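Long-range contacts in uncharacterized protein (Bacteroides ovatus, PDB 4DQA), which is of unknown function but, with an E-set-like N-terminal domain and a concanavalin A-like lectin/glucanase domain, probably binds carbohydrate: residues Leu175-Ile180 with Ile191-Gly196; His148-Lys153 with Phe264-Ile269; Gln210-Thr215 with Lys245-Asp250; Ala313-Leu318 with Lys330-Arg335. All blocks are in the same frame, centred on the assembly; numbering follows the deposited sequence.

Contact 1. Residues Leu175-Ile180 with Ile191-Gly196; sequences LDNNTI and IGDAGG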
loop_
_atom_site.group_PDB
_atom_site.type_symbol
_atom_site.label_atom_id
_atom_site.label_comp_id
_atom_site.label_asym_id
_atom_site.label_seq_id
_atom_site.Cartn_x
_atom_site.Cartn_y
_atom_site.Cartn_z
ATOM N N LEU A 175 8.517 -27.413 -5.282
ATOM C CA LEU A 175 9.562 -28.415 -5.316
ATOM C C LEU A 175 10.169 -28.534 -3.913
ATOM O O LEU A 175 9.645 -27.962 -2.960
ATOM C CB LEU A 175 10.602 -28.030 -6.374
ATOM C CG LEU A 175 10.028 -28.045 -7.801
ATOM C CD1 LEU A 175 11.076 -27.642 -8.832
ATOM C CD2 LEU A 175 9.454 -29.410 -8.201
ATOM N N ASP A 176 11.268 -29.274 -3.762
ATOM C CA ASP A 176 11.802 -29.531 -2.426
ATOM C C ASP A 176 12.238 -28.253 -1.710
ATOM O O ASP A 176 12.140 -28.147 -0.494
ATOM C CB ASP A 176 13.033 -30.451 -2.488
ATOM C CG ASP A 176 12.688 -31.912 -2.665
ATOM O OD1 ASP A 176 11.518 -32.286 -2.503
ATOM O OD2 ASP A 176 13.638 -32.703 -2.928
ATOM N N ASN A 177 12.762 -27.294 -2.471
ATOM C CA ASN A 177 13.346 -26.070 -1.924
ATOM C C ASN A 177 13.109 -24.989 -2.982
ATOM O O ASN A 177 13.602 -25.135 -4.110
ATOM C CB ASN A 177 14.829 -26.332 -1.656
ATOM C CG ASN A 177 15.563 -25.126 -1.154
ATOM O OD1 ASN A 177 15.267 -23.994 -1.525
ATOM N ND2 ASN A 177 16.548 -25.366 -0.283
ATOM N N ASN A 178 12.360 -23.948 -2.617
ATOM C CA ASN A 178 11.847 -22.932 -3.531
ATOM C C ASN A 178 12.345 -21.561 -3.060
ATOM O O ASN A 178 11.946 -21.104 -2.008
ATOM C CB ASN A 178 10.328 -22.978 -3.496
ATOM C CG ASN A 178 9.800 -24.379 -3.749
ATOM O OD1 ASN A 178 9.687 -24.808 -4.887
ATOM N ND2 ASN A 178 9.490 -25.105 -2.664
ATOM N N THR A 179 13.246 -20.945 -3.814
ATOM C CA THR A 179 13.853 -19.677 -3.411
ATOM C C THR A 179 12.870 -18.521 -3.510
ATOM O O THR A 179 12.282 -18.311 -4.573
ATOM C CB THR A 179 15.020 -19.341 -4.354
ATOM O OG1 THR A 179 15.981 -20.371 -4.270
ATOM C CG2 THR A 179 15.692 -18.030 -3.985
ATOM N N ILE A 180 12.718 -17.745 -2.440
ATOM C CA ILE A 180 12.025 -16.455 -2.556
ATOM C C ILE A 180 13.070 -15.392 -2.815
ATOM O O ILE A 180 13.167 -14.884 -3.926
ATOM C CB ILE A 180 11.150 -16.148 -1.368
ATOM C CG1 ILE A 180 10.053 -17.204 -1.265
ATOM C CG2 ILE A 180 10.470 -14.764 -1.563
ATOM C CD1 ILE A 180 9.286 -17.135 0.046
ATOM N N ILE A 191 10.962 -21.451 0.649
ATOM C CA ILE A 191 9.900 -22.359 1.080
ATOM C C ILE A 191 10.436 -23.752 0.830
ATOM O O ILE A 191 10.731 -24.127 -0.315
ATOM C CB ILE A 191 8.585 -22.180 0.304
ATOM C CG1 ILE A 191 8.217 -20.694 0.202
ATOM C CG2 ILE A 191 7.504 -22.954 1.023
ATOM C CD1 ILE A 191 7.052 -20.417 -0.725
ATOM N N GLY A 192 10.611 -24.503 1.911
ATOM C CA GLY A 192 11.062 -25.872 1.839
ATOM C C GLY A 192 12.551 -26.111 1.846
ATOM O O GLY A 192 13.333 -25.316 1.329
ATOM N N ASP A 193 12.933 -27.231 2.439
ATOM C CA ASP A 193 14.250 -27.820 2.148
ATOM C C ASP A 193 14.114 -29.333 2.284
ATOM O O ASP A 193 14.811 -29.982 3.073
ATOM C CB ASP A 193 15.332 -27.273 3.074
ATOM C CG ASP A 193 16.720 -27.738 2.660
ATOM O OD1 ASP A 193 16.977 -27.819 1.435
ATOM O OD2 ASP A 193 17.541 -28.020 3.551
ATOM N N ALA A 194 13.187 -29.906 1.534
ATOM C CA ALA A 194 12.762 -31.283 1.800
ATOM C C ALA A 194 13.819 -32.330 1.527
ATOM O O ALA A 194 13.742 -33.449 2.079
ATOM C CB ALA A 194 11.491 -31.584 1.022
ATOM N N GLY A 195 14.784 -32.004 0.673
ATOM C CA GLY A 195 15.934 -32.880 0.478
ATOM C C GLY A 195 16.709 -33.151 1.753
ATOM O O GLY A 195 17.373 -34.182 1.865
ATOM N N GLY A 196 16.638 -32.220 2.708
ATOM C CA GLY A 196 17.307 -32.354 3.993
ATOM C C GLY A 196 16.494 -33.117 5.022
ATOM O O GLY A 196 16.973 -33.408 6.127
#
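Asn178 and Ile191 face each other as an antiparallel hydrogen-bonded pair, and the backbone bonds come first. Asn178 N donates to Ile191 O at 2.8 Å, and Ile191 N donates back to Asn178 O. Beyond this pair, toward the other end of the contact, Ala194 N reaches Asp176 O at 2.9 Å with a nearly straight N-H (169°), although it comes from well above the carbonyl plane. Between these bonds Asn177 CA lies 3.3 Å from Gly192 O, a CA-H...O contact. At Gly192 the chains come close, its C lying 3.1 Å from Asp176 O.

Two asparagine amides add to the backbone bonds. Asn178 ND2 also donates to Ile191 O, at 2.8 Å, so this carbonyl oxygen is gripped by the backbone and side-chain nitrogens of one residue, arriving at opposite faces of its plane. The same amide is fixed in rotation by Leu175, whose N donates to Asn178 OD1 in the carbonyl plane and whose O takes a second bond from Asn178 ND2. Asn177 runs beside Asp193, both CG atoms anti to their own backbone N (chi1 177° and -172°); Asn177 ND2 meets Asp193 OD1 at 3.0 Å from above the carboxylate plane, the two planes being almost perpendicular.

The apolar part is small: Ile180 CD1 rests against Ile191 CG1 at 3.7 Å, with Leu204 and Ile169 also touching both side chains. The whole is a single antiparallel bridge, formed where strand 178-180 meets the chain turning a corner at Ile191 and extended by side-chain amide bonds, within the concanavalin A-like domain.

Contact 2. Residues His148-Lys153 with Phe264-Ile269; sequences HYISVK and FYIGRI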
loop_
_atom_site.group_PDB
_atom_site.type_symbol
_atom_site.label_atom_id
_atom_site.label_comp_id
_atom_site.label_asym_id
_atom_site.label_seq_id
_atom_site.Cartn_x
_atom_site.Cartn_y
_atom_site.Cartn_z
ATOM N N HIS A 148 13.357 -18.230 -13.411
ATOM C CA HIS A 148 13.775 -16.844 -13.574
ATOM C C HIS A 148 14.431 -16.321 -12.330
ATOM O O HIS A 148 14.056 -16.649 -11.200
ATOM C CB HIS A 148 12.559 -15.984 -13.950
ATOM C CG HIS A 148 11.980 -16.377 -15.257
ATOM N ND1 HIS A 148 11.034 -17.359 -15.378
ATOM C CD2 HIS A 148 12.330 -16.034 -16.514
ATOM C CE1 HIS A 148 10.765 -17.560 -16.662
ATOM N NE2 HIS A 148 11.541 -16.765 -17.363
ATOM N N TYR A 149 15.436 -15.477 -12.537
ATOM C CA TYR A 149 16.204 -14.894 -11.462
ATOM C C TYR A 149 16.288 -13.385 -11.635
ATOM O O TYR A 149 16.202 -12.856 -12.763
ATOM C CB TYR A 149 17.640 -15.442 -11.441
ATOM C CG TYR A 149 18.466 -15.041 -12.637
ATOM C CD1 TYR A 149 19.187 -13.854 -12.631
ATOM C CD2 TYR A 149 18.534 -15.839 -13.768
ATOM C CE1 TYR A 149 19.935 -13.470 -13.737
ATOM C CE2 TYR A 149 19.302 -15.432 -14.881
ATOM C CZ TYR A 149 19.976 -14.257 -14.837
ATOM O OH TYR A 149 20.729 -13.841 -15.939
ATOM N N ILE A 150 16.471 -12.693 -10.507
ATOM C CA ILE A 150 17.022 -11.353 -10.489
ATOM C C ILE A 150 18.232 -11.369 -9.585
ATOM O O ILE A 150 18.116 -11.728 -8.407
ATOM C CB ILE A 150 16.025 -10.316 -9.987
ATOM C CG1 ILE A 150 14.701 -10.399 -10.731
ATOM C CG2 ILE A 150 16.619 -8.928 -10.131
ATOM C CD1 ILE A 150 13.633 -9.498 -10.164
ATOM N N SER A 151 19.389 -11.043 -10.148
ATOM C CA SER A 151 20.645 -10.919 -9.405
ATOM C C SER A 151 20.770 -9.459 -8.968
ATOM O O SER A 151 20.775 -8.559 -9.798
ATOM C CB SER A 151 21.829 -11.296 -10.283
ATOM O OG SER A 151 23.100 -10.981 -9.690
ATOM N N VAL A 152 20.890 -9.236 -7.661
ATOM C CA VAL A 152 20.974 -7.894 -7.060
ATOM C C VAL A 152 22.293 -7.641 -6.365
ATOM O O VAL A 152 22.744 -8.412 -5.518
ATOM C CB VAL A 152 19.849 -7.734 -6.017
ATOM C CG1 VAL A 152 19.981 -6.411 -5.283
ATOM C CG2 VAL A 152 18.491 -7.893 -6.647
ATOM N N LYS A 153 22.929 -6.538 -6.720
ATOM C CA LYS A 153 24.126 -6.105 -6.023
ATOM C C LYS A 153 23.748 -4.855 -5.247
ATOM O O LYS A 153 23.323 -3.851 -5.830
ATOM C CB LYS A 153 25.235 -5.800 -7.020
ATOM C CG LYS A 153 26.609 -5.651 -6.385
ATOM C CD LYS A 153 27.725 -5.772 -7.420
ATOM N N PHE A 264 23.044 -11.708 -3.694
ATOM C CA PHE A 264 21.622 -11.702 -3.456
ATOM C C PHE A 264 20.877 -12.071 -4.734
ATOM O O PHE A 264 21.146 -11.530 -5.810
ATOM C CB PHE A 264 21.215 -10.304 -2.986
ATOM C CG PHE A 264 19.849 -10.208 -2.380
ATOM C CD1 PHE A 264 18.719 -10.082 -3.183
ATOM C CD2 PHE A 264 19.679 -10.166 -1.002
ATOM C CE1 PHE A 264 17.444 -9.972 -2.643
ATOM C CE2 PHE A 264 18.396 -10.044 -0.458
ATOM C CZ PHE A 264 17.287 -9.933 -1.273
ATOM N N TYR A 265 19.906 -12.959 -4.595
ATOM C CA TYR A 265 19.044 -13.362 -5.702
ATOM C C TYR A 265 17.593 -13.332 -5.310
ATOM O O TYR A 265 17.248 -13.574 -4.147
ATOM C CB TYR A 265 19.361 -14.793 -6.169
ATOM C CG TYR A 265 20.521 -14.872 -7.131
ATOM C CD1 TYR A 265 20.322 -14.572 -8.474
ATOM C CD2 TYR A 265 21.801 -15.184 -6.712
ATOM C CE1 TYR A 265 21.381 -14.634 -9.371
ATOM C CE2 TYR A 265 22.877 -15.236 -7.612
ATOM C CZ TYR A 265 22.635 -14.935 -8.950
ATOM O OH TYR A 265 23.732 -15.005 -9.817
ATOM N N ILE A 266 16.744 -13.069 -6.303
ATOM C CA ILE A 266 15.301 -13.254 -6.189
ATOM C C ILE A 266 14.904 -14.359 -7.159
ATOM O O ILE A 266 15.317 -14.370 -8.321
ATOM C CB ILE A 266 14.526 -11.956 -6.543
ATOM C CG1 ILE A 266 14.901 -10.860 -5.545
ATOM C CG2 ILE A 266 13.022 -12.208 -6.554
ATOM C CD1 ILE A 266 14.566 -9.457 -6.025
ATOM N N GLY A 267 14.153 -15.347 -6.678
ATOM C CA GLY A 267 13.500 -16.316 -7.548
ATOM C C GLY A 267 14.275 -17.546 -7.964
ATOM O O GLY A 267 13.648 -18.538 -8.332
ATOM N N ARG A 268 15.607 -17.490 -7.955
ATOM C CA ARG A 268 16.441 -18.585 -8.471
ATOM C C ARG A 268 17.883 -18.209 -8.164
ATOM O O ARG A 268 18.252 -17.052 -8.362
ATOM C CB ARG A 268 16.241 -18.735 -9.986
ATOM C CG ARG A 268 17.208 -19.651 -10.700
ATOM C CD ARG A 268 16.996 -19.610 -12.199
ATOM N NE ARG A 268 18.002 -20.363 -12.930
ATOM C CZ ARG A 268 18.185 -20.320 -14.248
ATOM N NH1 ARG A 268 17.436 -19.517 -15.002
ATOM N NH2 ARG A 268 19.133 -21.072 -14.793
ATOM N N ILE A 269 18.657 -19.144 -7.612
ATOM C CA ILE A 269 20.047 -18.896 -7.241
ATOM C C ILE A 269 20.853 -19.291 -8.460
ATOM O O ILE A 269 21.377 -20.409 -8.581
ATOM C CB ILE A 269 20.492 -19.679 -6.000
ATOM C CG1 ILE A 269 19.449 -19.554 -4.887
ATOM C CG2 ILE A 269 21.810 -19.110 -5.522
ATOM C CD1 ILE A 269 19.646 -20.587 -3.771
HETATM O O HOH W 1 12.188 -19.097 -10.901
HETATM O O HOH W 2 23.629 -11.829 -7.145
HETATM O O HOH W 3 24.629 -9.217 -4.098
#
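Phe264 O is held by two donors, Val152 N at 3.0 Å in a nearly straight bond and a water at 2.8 Å. The same water accepts from Ser151 OG, which accordingly has a water-mediated tie to the opposite strand. Further along, Ile266 N donates to Ile150 O at 2.8 Å in the carbonyl plane, and Tyr265 CA adds a CA-H...O contact to that oxygen at 3.3 Å. Ile150 N answers by donating to Ile266 O on a lone pair. Strand 264-266 runs antiparallel to 150-152 (154° between their directions) and lies at one end of a five-stranded antiparallel sheet in the concanavalin A-like domain.

One face of the pair is apolar. Ile150 CB and Ile266 CB stand abreast at 4.1 Å, while Val152 CB meets Phe264 CD1, the two side chains lying alongside and pointing the same way. Leu314 and Tyr316 of strand 312-316 cover this face.

On the other face Ser151 CB approaches Tyr265 CE1 at 3.5 Å, and Tyr149 CD1 comes to the edge of the Tyr265 ring. Tyr149 CG sits between its backbone N and carbonyl carbon (chi1 67°), which sets its ring alongside Tyr265 and also into a stack with Tyr270. The extended Arg268 chain crosses Tyr149, with NH1 at the ring's edge 4.0 Å from CD2 and the guanidinium steeply inclined to the ring; its NH2 forms a salt bridge with Glu276.

Contact 3. Residues Gln210-Thr215 with Lys245-Asp250; sequences QNYRVT and KWAGSD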
loop_
_atom_site.group_PDB
_atom_site.type_symbol
_atom_site.label_atom_id
_atom_site.label_comp_id
_atom_site.label_asym_id
_atom_site.label_seq_id
_atom_site.Cartn_x
_atom_site.Cartn_y
_atom_site.Cartn_z
ATOM N N GLN A 210 22.206 -19.203 10.203
ATOM C CA GLN A 210 21.315 -19.741 11.225
ATOM C C GLN A 210 19.944 -19.912 10.582
ATOM O O GLN A 210 19.677 -19.311 9.539
ATOM C CB GLN A 210 21.219 -18.792 12.416
ATOM C CG GLN A 210 21.068 -17.330 12.022
ATOM C CD GLN A 210 22.375 -16.693 11.583
ATOM O OE1 GLN A 210 23.396 -16.826 12.250
ATOM N NE2 GLN A 210 22.344 -15.997 10.453
ATOM N N ASN A 211 19.077 -20.726 11.177
ATOM C CA ASN A 211 17.813 -21.043 10.523
ATOM C C ASN A 211 16.657 -21.264 11.475
ATOM O O ASN A 211 16.860 -21.632 12.639
ATOM C CB ASN A 211 17.981 -22.292 9.654
ATOM C CG ASN A 211 18.223 -23.534 10.475
ATOM O OD1 ASN A 211 19.364 -23.866 10.810
ATOM N ND2 ASN A 211 17.147 -24.216 10.831
ATOM N N TYR A 212 15.451 -21.021 10.984
ATOM C CA TYR A 212 14.239 -21.465 11.647
ATOM C C TYR A 212 13.106 -21.448 10.648
ATOM O O TYR A 212 13.246 -20.919 9.549
ATOM C CB TYR A 212 13.909 -20.608 12.876
ATOM C CG TYR A 212 13.510 -19.168 12.602
ATOM C CD1 TYR A 212 14.470 -18.190 12.384
ATOM C CD2 TYR A 212 12.177 -18.785 12.613
ATOM C CE1 TYR A 212 14.108 -16.862 12.156
ATOM C CE2 TYR A 212 11.799 -17.452 12.383
ATOM C CZ TYR A 212 12.770 -16.504 12.149
ATOM O OH TYR A 212 12.396 -15.183 11.946
ATOM N N ARG A 213 11.987 -22.046 11.021
ATOM C CA ARG A 213 10.877 -22.236 10.104
ATOM C C ARG A 213 9.522 -22.121 10.773
ATOM O O ARG A 213 9.405 -22.151 12.011
ATOM C CB ARG A 213 11.001 -23.605 9.427
ATOM C CG ARG A 213 10.877 -24.776 10.390
ATOM C CD ARG A 213 10.825 -26.068 9.586
ATOM N NE ARG A 213 10.857 -27.305 10.356
ATOM C CZ ARG A 213 9.809 -27.811 10.998
ATOM N NH1 ARG A 213 8.651 -27.130 11.023
ATOM N NH2 ARG A 213 9.933 -28.973 11.651
ATOM N N VAL A 214 8.492 -21.961 9.954
ATOM C CA VAL A 214 7.123 -21.929 10.440
ATOM C C VAL A 214 6.575 -23.332 10.747
ATOM O O VAL A 214 7.296 -24.328 10.611
ATOM C CB VAL A 214 6.201 -21.208 9.458
ATOM C CG1 VAL A 214 6.723 -19.784 9.236
ATOM C CG2 VAL A 214 6.112 -21.973 8.125
ATOM N N THR A 215 5.313 -23.403 11.166
ATOM C CA THR A 215 4.733 -24.660 11.612
ATOM C C THR A 215 3.423 -25.051 10.890
ATOM O O THR A 215 2.739 -25.977 11.301
ATOM C CB THR A 215 4.546 -24.637 13.153
ATOM O OG1 THR A 215 3.768 -23.512 13.512
ATOM C CG2 THR A 215 5.895 -24.516 13.853
ATOM N N LYS A 245 2.489 -13.066 12.884
ATOM C CA LYS A 245 3.782 -13.692 13.143
ATOM C C LYS A 245 3.588 -15.197 13.224
ATOM O O LYS A 245 2.852 -15.684 14.086
ATOM C CB LYS A 245 4.403 -13.158 14.443
ATOM C CG LYS A 245 5.834 -13.637 14.689
ATOM C CD LYS A 245 6.513 -12.854 15.829
ATOM C CE LYS A 245 7.942 -13.331 16.044
ATOM N NZ LYS A 245 8.628 -12.632 17.173
ATOM N N TRP A 246 4.222 -15.939 12.308
ATOM C CA TRP A 246 4.087 -17.400 12.241
ATOM C C TRP A 246 5.243 -18.126 12.903
ATOM O O TRP A 246 5.157 -19.321 13.205
ATOM C CB TRP A 246 4.007 -17.859 10.788
ATOM C CG TRP A 246 2.631 -17.828 10.188
ATOM C CD1 TRP A 246 1.615 -17.008 10.533
ATOM C CD2 TRP A 246 2.135 -18.662 9.123
ATOM N NE1 TRP A 246 0.505 -17.269 9.765
ATOM C CE2 TRP A 246 0.792 -18.294 8.903
ATOM C CE3 TRP A 246 2.686 -19.698 8.353
ATOM C CZ2 TRP A 246 -0.006 -18.903 7.938
ATOM C CZ3 TRP A 246 1.887 -20.302 7.387
ATOM C CH2 TRP A 246 0.552 -19.907 7.196
ATOM N N ALA A 247 6.345 -17.420 13.093
ATOM C CA ALA A 247 7.500 -18.001 13.751
ATOM C C ALA A 247 8.459 -16.914 14.163
ATOM O O ALA A 247 8.485 -15.814 13.596
ATOM C CB ALA A 247 8.182 -18.987 12.859
ATOM N N GLY A 248 9.247 -17.207 15.184
ATOM C CA GLY A 248 10.262 -16.281 15.605
ATOM C C GLY A 248 11.477 -16.980 16.159
ATOM O O GLY A 248 11.442 -18.176 16.484
ATOM N N SER A 249 12.555 -16.220 16.251
ATOM C CA SER A 249 13.754 -16.682 16.929
ATOM C C SER A 249 14.538 -15.497 17.482
ATOM O O SER A 249 14.071 -14.332 17.436
ATOM C CB SER A 249 14.609 -17.514 15.969
ATOM O OG SER A 249 15.525 -18.309 16.705
ATOM N N ASP A 250 15.696 -15.795 18.059
ATOM C CA ASP A 250 16.555 -14.784 18.641
ATOM C C ASP A 250 17.946 -15.077 18.153
ATOM O O ASP A 250 18.441 -16.197 18.291
ATOM C CB ASP A 250 16.510 -14.815 20.179
ATOM C CG ASP A 250 15.145 -14.438 20.726
ATOM O OD1 ASP A 250 14.305 -15.344 20.897
ATOM O OD2 ASP A 250 14.901 -13.230 20.956
HETATM O O HOH W 4 17.402 -19.539 14.663
HETATM O O HOH W 5 3.623 -21.151 11.993
#
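Tyr212 lays one face of its ring over Ser249, whose CB stands 3.9 Å from the ring centroid and 20° off the normal, a CH-pi contact. This is side-chain packing between two pieces of antiparallel sheet in the concanavalin A-like domain: strand 212-213, at the margin of a three-stranded sheet, and strand 244-250 of the large sheet. The segments run in roughly opposing directions, and the direct contacts between them are van der Waals packing, mostly apolar.

Around the same ring, Tyr212 CE2 lies 3.8 Å from Gly248 CA, and Ala247 CB sits at the ring's edge in its plane. The methyl of Ala247 also reaches across to Arg213 O at 3.5 Å. Further along, Val214 uses both branches against Trp246: CG1 touches the tryptophan CB at 3.7 Å, CB lies at the indole edge in its plane, near CE3, and CG2 is close to the same atom. Val214 CG1, beside its own backbone N (chi1 -58°), is thereby also brought to 4.0 Å from Ala247 CB.

What sets these groups in place lies behind them. Tyr212 is tied at its hydroxyl to Thr237 and rests on Val206 and Ile239. Trp246 and Ala247 both face Ile239 in a classic beta bulge, which turns two successive side chains toward the 210-215 segment; the indole makes a cation-pi contact with Lys216. Waters bridge the two ends of the contact: one joins Asn211 O to Ser249 OG, and the other accepts from Thr215 N at 2.9 Å while donating to Trp246 O at 2.7 Å.

Contact 4. Residues Ala313-Leu318 with Lys330-Arg335; sequences ALYYKL and KDATGR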
loop_
_atom_site.group_PDB
_atom_site.type_symbol
_atom_site.label_atom_id
_atom_site.label_comp_id
_atom_site.label_asym_id
_atom_site.label_seq_id
_atom_site.Cartn_x
_atom_site.Cartn_y
_atom_site.Cartn_z
ATOM N N ALA A 313 15.718 -0.347 0.497
ATOM C CA ALA A 313 16.944 -0.626 -0.252
ATOM C C ALA A 313 16.698 -1.218 -1.634
ATOM O O ALA A 313 17.555 -1.150 -2.518
ATOM C CB ALA A 313 17.867 -1.553 0.565
ATOM N N LEU A 314 15.527 -1.826 -1.822
ATOM C CA LEU A 314 15.190 -2.488 -3.072
ATOM C C LEU A 314 13.683 -2.585 -3.151
ATOM O O LEU A 314 13.035 -2.918 -2.156
ATOM C CB LEU A 314 15.772 -3.895 -3.093
ATOM C CG LEU A 314 15.468 -4.673 -4.373
ATOM C CD1 LEU A 314 16.291 -4.071 -5.498
ATOM C CD2 LEU A 314 15.724 -6.160 -4.220
ATOM N N TYR A 315 13.120 -2.308 -4.317
ATOM C CA TYR A 315 11.664 -2.401 -4.512
ATOM C C TYR A 315 11.342 -2.789 -5.925
ATOM O O TYR A 315 11.578 -2.018 -6.850
ATOM C CB TYR A 315 11.053 -1.035 -4.198
ATOM C CG TYR A 315 9.532 -0.954 -4.127
ATOM C CD1 TYR A 315 8.720 -2.083 -4.065
ATOM C CD2 TYR A 315 8.934 0.289 -4.103
ATOM C CE1 TYR A 315 7.319 -1.961 -3.976
ATOM C CE2 TYR A 315 7.567 0.423 -4.032
ATOM C CZ TYR A 315 6.767 -0.696 -3.922
ATOM O OH TYR A 315 5.409 -0.505 -3.850
ATOM N N TYR A 316 10.767 -3.975 -6.105
ATOM C CA TYR A 316 10.219 -4.362 -7.381
ATOM C C TYR A 316 8.724 -4.577 -7.235
ATOM O O TYR A 316 8.283 -5.547 -6.601
ATOM C CB TYR A 316 10.860 -5.662 -7.890
ATOM C CG TYR A 316 12.280 -5.504 -8.390
ATOM C CD1 TYR A 316 12.546 -4.769 -9.541
ATOM C CD2 TYR A 316 13.355 -6.051 -7.700
ATOM C CE1 TYR A 316 13.844 -4.612 -10.001
ATOM C CE2 TYR A 316 14.648 -5.919 -8.155
ATOM C CZ TYR A 316 14.898 -5.175 -9.305
ATOM O OH TYR A 316 16.179 -5.014 -9.778
ATOM N N LYS A 317 7.936 -3.708 -7.860
ATOM C CA LYS A 317 6.485 -3.887 -7.862
ATOM C C LYS A 317 6.089 -5.098 -8.706
ATOM O O LYS A 317 5.184 -5.841 -8.342
ATOM C CB LYS A 317 5.781 -2.632 -8.389
ATOM C CG LYS A 317 6.048 -1.426 -7.504
ATOM C CD LYS A 317 5.267 -0.155 -7.901
ATOM C CE LYS A 317 3.760 -0.288 -7.662
ATOM N NZ LYS A 317 3.424 -0.478 -6.202
ATOM N N LEU A 318 6.766 -5.258 -9.830
ATOM C CA LEU A 318 6.463 -6.292 -10.839
ATOM C C LEU A 318 5.034 -6.187 -11.388
ATOM O O LEU A 318 4.350 -7.187 -11.570
ATOM C CB LEU A 318 6.809 -7.713 -10.331
ATOM C CG LEU A 318 8.209 -7.861 -9.784
ATOM C CD1 LEU A 318 8.428 -9.276 -9.279
ATOM C CD2 LEU A 318 9.276 -7.486 -10.791
ATOM N N LYS A 330 15.338 -2.506 -13.665
ATOM C CA LYS A 330 15.636 -1.389 -12.782
ATOM C C LYS A 330 14.563 -1.285 -11.719
ATOM O O LYS A 330 13.387 -1.231 -12.032
ATOM C CB LYS A 330 15.691 -0.098 -13.588
ATOM C CG LYS A 330 16.631 -0.194 -14.769
ATOM C CD LYS A 330 16.687 1.109 -15.563
ATOM C CE LYS A 330 17.180 2.271 -14.719
ATOM N NZ LYS A 330 18.646 2.202 -14.465
ATOM N N ASP A 331 14.980 -1.262 -10.456
ATOM C CA ASP A 331 13.993 -1.233 -9.394
ATOM C C ASP A 331 13.358 0.152 -9.259
ATOM O O ASP A 331 13.793 1.148 -9.879
ATOM C CB ASP A 331 14.603 -1.720 -8.080
ATOM C CG ASP A 331 15.121 -0.601 -7.237
ATOM O OD1 ASP A 331 15.908 0.226 -7.768
ATOM O OD2 ASP A 331 14.753 -0.537 -6.030
ATOM N N ALA A 332 12.303 0.190 -8.454
ATOM C CA ALA A 332 11.476 1.384 -8.263
ATOM C C ALA A 332 12.144 2.486 -7.471
ATOM O O ALA A 332 11.818 3.649 -7.682
ATOM C CB ALA A 332 10.181 0.989 -7.615
ATOM N N THR A 333 13.092 2.144 -6.600
ATOM C CA THR A 333 13.830 3.182 -5.870
ATOM C C THR A 333 14.796 3.949 -6.755
ATOM O O THR A 333 15.273 5.019 -6.397
ATOM C CB THR A 333 14.639 2.654 -4.682
ATOM O OG1 THR A 333 15.736 1.847 -5.147
ATOM C CG2 THR A 333 13.763 1.865 -3.689
ATOM N N GLY A 334 15.126 3.371 -7.905
ATOM C CA GLY A 334 16.186 3.948 -8.723
ATOM C C GLY A 334 17.582 3.596 -8.241
ATOM O O GLY A 334 18.567 4.110 -8.784
ATOM N N ARG A 335 17.688 2.744 -7.224
ATOM C CA ARG A 335 18.997 2.448 -6.629
ATOM C C ARG A 335 19.648 1.187 -7.184
ATOM O O ARG A 335 20.890 1.070 -7.151
ATOM C CB ARG A 335 18.892 2.309 -5.108
ATOM C CG ARG A 335 18.464 3.585 -4.447
ATOM C CD ARG A 335 18.133 3.380 -2.977
ATOM N NE ARG A 335 19.278 2.961 -2.164
ATOM C CZ ARG A 335 20.201 3.776 -1.675
ATOM N NH1 ARG A 335 20.145 5.071 -1.924
ATOM N NH2 ARG A 335 21.198 3.300 -0.926
HETATM O O HOH W 6 19.926 0.143 -2.084
#
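The Tyr316 ring carries Asp331 CB over one face, 3.8 Å from its centroid and 23° off the normal, in a CH-pi contact; the ring and carboxylate planes stand 75° apart. Tyr316 CE1 comes within 3.4 Å of Asp331 CA, and the ring's hydroxyl is bonded to Ile329 O. Tyr315 meets Ala332 differently, its CD2 lying 3.8 Å from the alanine methyl; CG anti to the backbone N (chi1 -171°) carries the ring away from the turn to a hydroxyl partner on Glu285. The Arg335 guanidinium holds a water at its edge, in plane, which NE shares with Ala313 O.

Two direct hydrogen bonds join the segments. Ala332 N donates to Tyr315 O at 2.8 Å, nearly along the C=O axis. Tyr315 N donates to Asp331 OD2 at 3.0 Å on the anti lone pair, while Thr333 OG1 fills the syn lone pair of that oxygen at 2.7 Å. OD2 is thus gripped by two donors on its two sides, with a weak hydrogen bond from Thr333 N besides, and OD1 accepts from Ile336 N. Such donors would be expected to favour the charged carboxylate.

Thr333 CG2 touches Tyr315 CB. Thr333 OG1 also accepts from Arg335 N at 3.0 Å, closing an ST turn. Asp331 to Gly334 form a type I beta turn, and the arrangement is that of a type I turn combined with an ST turn, held to strand 312-316 of the large sheet by one backbone bond and one aspartate side-chain bond.

Along the chain contact 1 and then contact 3 fall inside the long loop closed by contact 2, and contact 4 follows near the C-terminus. Contacts 1 and 2 have centres about 16 Å apart and touch, with a probable hydrogen bond from Gly267 N to Ile180 O. Contacts 2 and 4, about 13 Å apart between centres, meet through packing of Ile266 and Ile150 on Tyr316, joining the five-stranded sheet to the large eight-stranded one. Contact 3 reaches that large sheet through strand 244-250; the centres of contacts 3 and 4 are about 27 Å apart. Sequence-distant strands thus build one concanavalin A-like beta-sandwich domain.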